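Local coordinates for trehalose operon transcriptional repressor (PDB 2OGG), which represses the trehalose operon and binds trehalose-6-phosphate, this chain being its effector-binding (UTRA) domain without the DNA-binding part, at residues A[19-23]-A[24-28]. Sequence-based numbering, arbitrary orientation.
Sequences EPPSE and LIQKQ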
# COMPACT_ATOMS: atom_id res chain seq x y z
N GLU A 19 -11.67 -31.24 -6.10
CA GLU A 19 -12.20 -32.14 -5.11
C GLU A 19 -12.76 -31.31 -3.98
O GLU A 19 -12.44 -30.12 -3.90
CB GLU A 19 -11.05 -32.99 -4.55
CG GLU A 19 -10.62 -34.15 -5.43
CD GLU A 19 -9.38 -34.83 -4.89
OE1 GLU A 19 -8.36 -34.12 -4.73
OE2 GLU A 19 -9.47 -36.04 -4.54
N PRO A 20 -13.50 -31.94 -3.05
CA PRO A 20 -13.79 -31.27 -1.77
C PRO A 20 -12.47 -30.98 -1.00
O PRO A 20 -11.52 -31.75 -1.09
CB PRO A 20 -14.62 -32.32 -1.01
CG PRO A 20 -15.04 -33.33 -2.04
CD PRO A 20 -13.93 -33.34 -3.05
N PRO A 21 -12.46 -29.96 -0.14
CA PRO A 21 -11.27 -29.62 0.63
C PRO A 21 -10.83 -30.60 1.76
O PRO A 21 -11.67 -31.15 2.47
CB PRO A 21 -11.61 -28.25 1.21
CG PRO A 21 -13.09 -28.27 1.30
CD PRO A 21 -13.60 -29.07 0.15
N SER A 22 -9.51 -30.75 1.94
CA SER A 22 -8.98 -31.47 3.09
C SER A 22 -9.27 -30.62 4.32
O SER A 22 -9.75 -29.49 4.20
CB SER A 22 -7.46 -31.69 2.96
OG SER A 22 -6.76 -30.46 2.96
N GLU A 23 -8.96 -31.14 5.51
CA GLU A 23 -9.27 -30.36 6.69
C GLU A 23 -8.39 -29.13 6.83
O GLU A 23 -8.84 -28.11 7.36
CB GLU A 23 -9.29 -31.23 7.94
CG GLU A 23 -10.36 -32.30 7.89
CD GLU A 23 -10.38 -33.20 9.12
OE1 GLU A 23 -9.29 -33.64 9.57
OE2 GLU A 23 -11.49 -33.50 9.60
N LEU A 24 -7.17 -29.20 6.31
CA LEU A 24 -6.31 -28.02 6.34
C LEU A 24 -6.84 -26.92 5.41
O LEU A 24 -6.88 -25.76 5.82
CB LEU A 24 -4.85 -28.36 6.03
CG LEU A 24 -3.93 -27.15 5.75
CD1 LEU A 24 -3.66 -26.26 6.99
CD2 LEU A 24 -2.62 -27.57 5.08
N ILE A 25 -7.36 -27.28 4.24
CA ILE A 25 -7.87 -26.27 3.33
C ILE A 25 -9.22 -25.74 3.77
O ILE A 25 -9.52 -24.56 3.56
CB ILE A 25 -7.90 -26.71 1.86
CG1 ILE A 25 -6.48 -26.96 1.36
CG2 ILE A 25 -8.55 -25.66 1.02
CD1 ILE A 25 -5.48 -25.84 1.69
N GLN A 26 -10.02 -26.56 4.43
CA GLN A 26 -11.18 -26.02 5.12
C GLN A 26 -10.81 -24.83 6.04
O GLN A 26 -11.41 -23.76 5.95
CB GLN A 26 -11.94 -27.12 5.87
CG GLN A 26 -12.78 -27.99 4.94
CD GLN A 26 -13.14 -29.33 5.57
OE1 GLN A 26 -13.84 -29.39 6.59
NE2 GLN A 26 -12.65 -30.41 4.98
N LYS A 27 -9.76 -24.98 6.84
CA LYS A 27 -9.31 -23.90 7.70
C LYS A 27 -8.69 -22.73 6.91
O LYS A 27 -9.12 -21.59 7.07
CB LYS A 27 -8.38 -24.40 8.81
CG LYS A 27 -7.53 -23.29 9.46
CD LYS A 27 -7.62 -23.27 10.99
CE LYS A 27 -6.41 -23.92 11.64
NZ LYS A 27 -5.13 -23.29 11.19
N GLN A 28 -7.78 -23.03 5.98
CA GLN A 28 -7.05 -21.99 5.24
C GLN A 28 -7.93 -21.17 4.31
O GLN A 28 -7.76 -19.96 4.18
CB GLN A 28 -5.89 -22.59 4.43
CG GLN A 28 -4.71 -23.08 5.25
CD GLN A 28 -4.02 -21.99 6.06
OE1 GLN A 28 -4.61 -20.98 6.39
NE2 GLN A 28 -2.78 -22.25 6.46
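Gln26 reaches back from the first turn of a helix to the loop that leads into it. Its NE2 donates to Pro21 O at 2.8 Å; the acceptor lies close to the plane of the side-chain amide, but the donor stands above the carbonyl plane, 50° out of it, rather than on a lone pair. The same NE2 makes a weak second bond to Ser22 O (3.1 Å), an addition to the straighter backbone bond that this oxygen takes from Gln26 N at 3.0 Å. Glutamine suits the place because its chain, with CG anti to its own carbonyl carbon (chi1 -77°) and extended beyond, is long enough to carry an amide N-H back to a carbonyl five residues earlier.

Ser22 is the N-cap. With chi1 at 64°, OG is turned to the first turn, where it accepts a weak, long bond from Ile25 N (3.5 Å). The first N-H groups of a helix have no helical carbonyl one turn back, and serine's short hydroxyl can meet one of them. Lys27 N to Glu23 O, at 3.3 Å, continues the helical pattern.

Beside the bonds lies a small apolar contact. The Gln26 chain runs roughly perpendicular to the Pro21 ring, Pro21 CG lying 3.7 Å from Gln26 CG, while Pro21 CB meets Ile25 CG2 at 4.0 Å. Proline fits because its rigid, buried ring offers apolar carbons to both neighbours and also touches Ala31.

A glycerol, most likely a crystallisation additive, binds Ser22 N. The loop links strand 11-19, outermost in the sheet of this chain, to helix 23-29, whose Ile25 and Gln28 rest on Tyr132 of strand 129-138; Gln28 OE1 is also hydrogen-bonded to Tyr121 OH of strand 114-124, tying the helix to the antiparallel sheet.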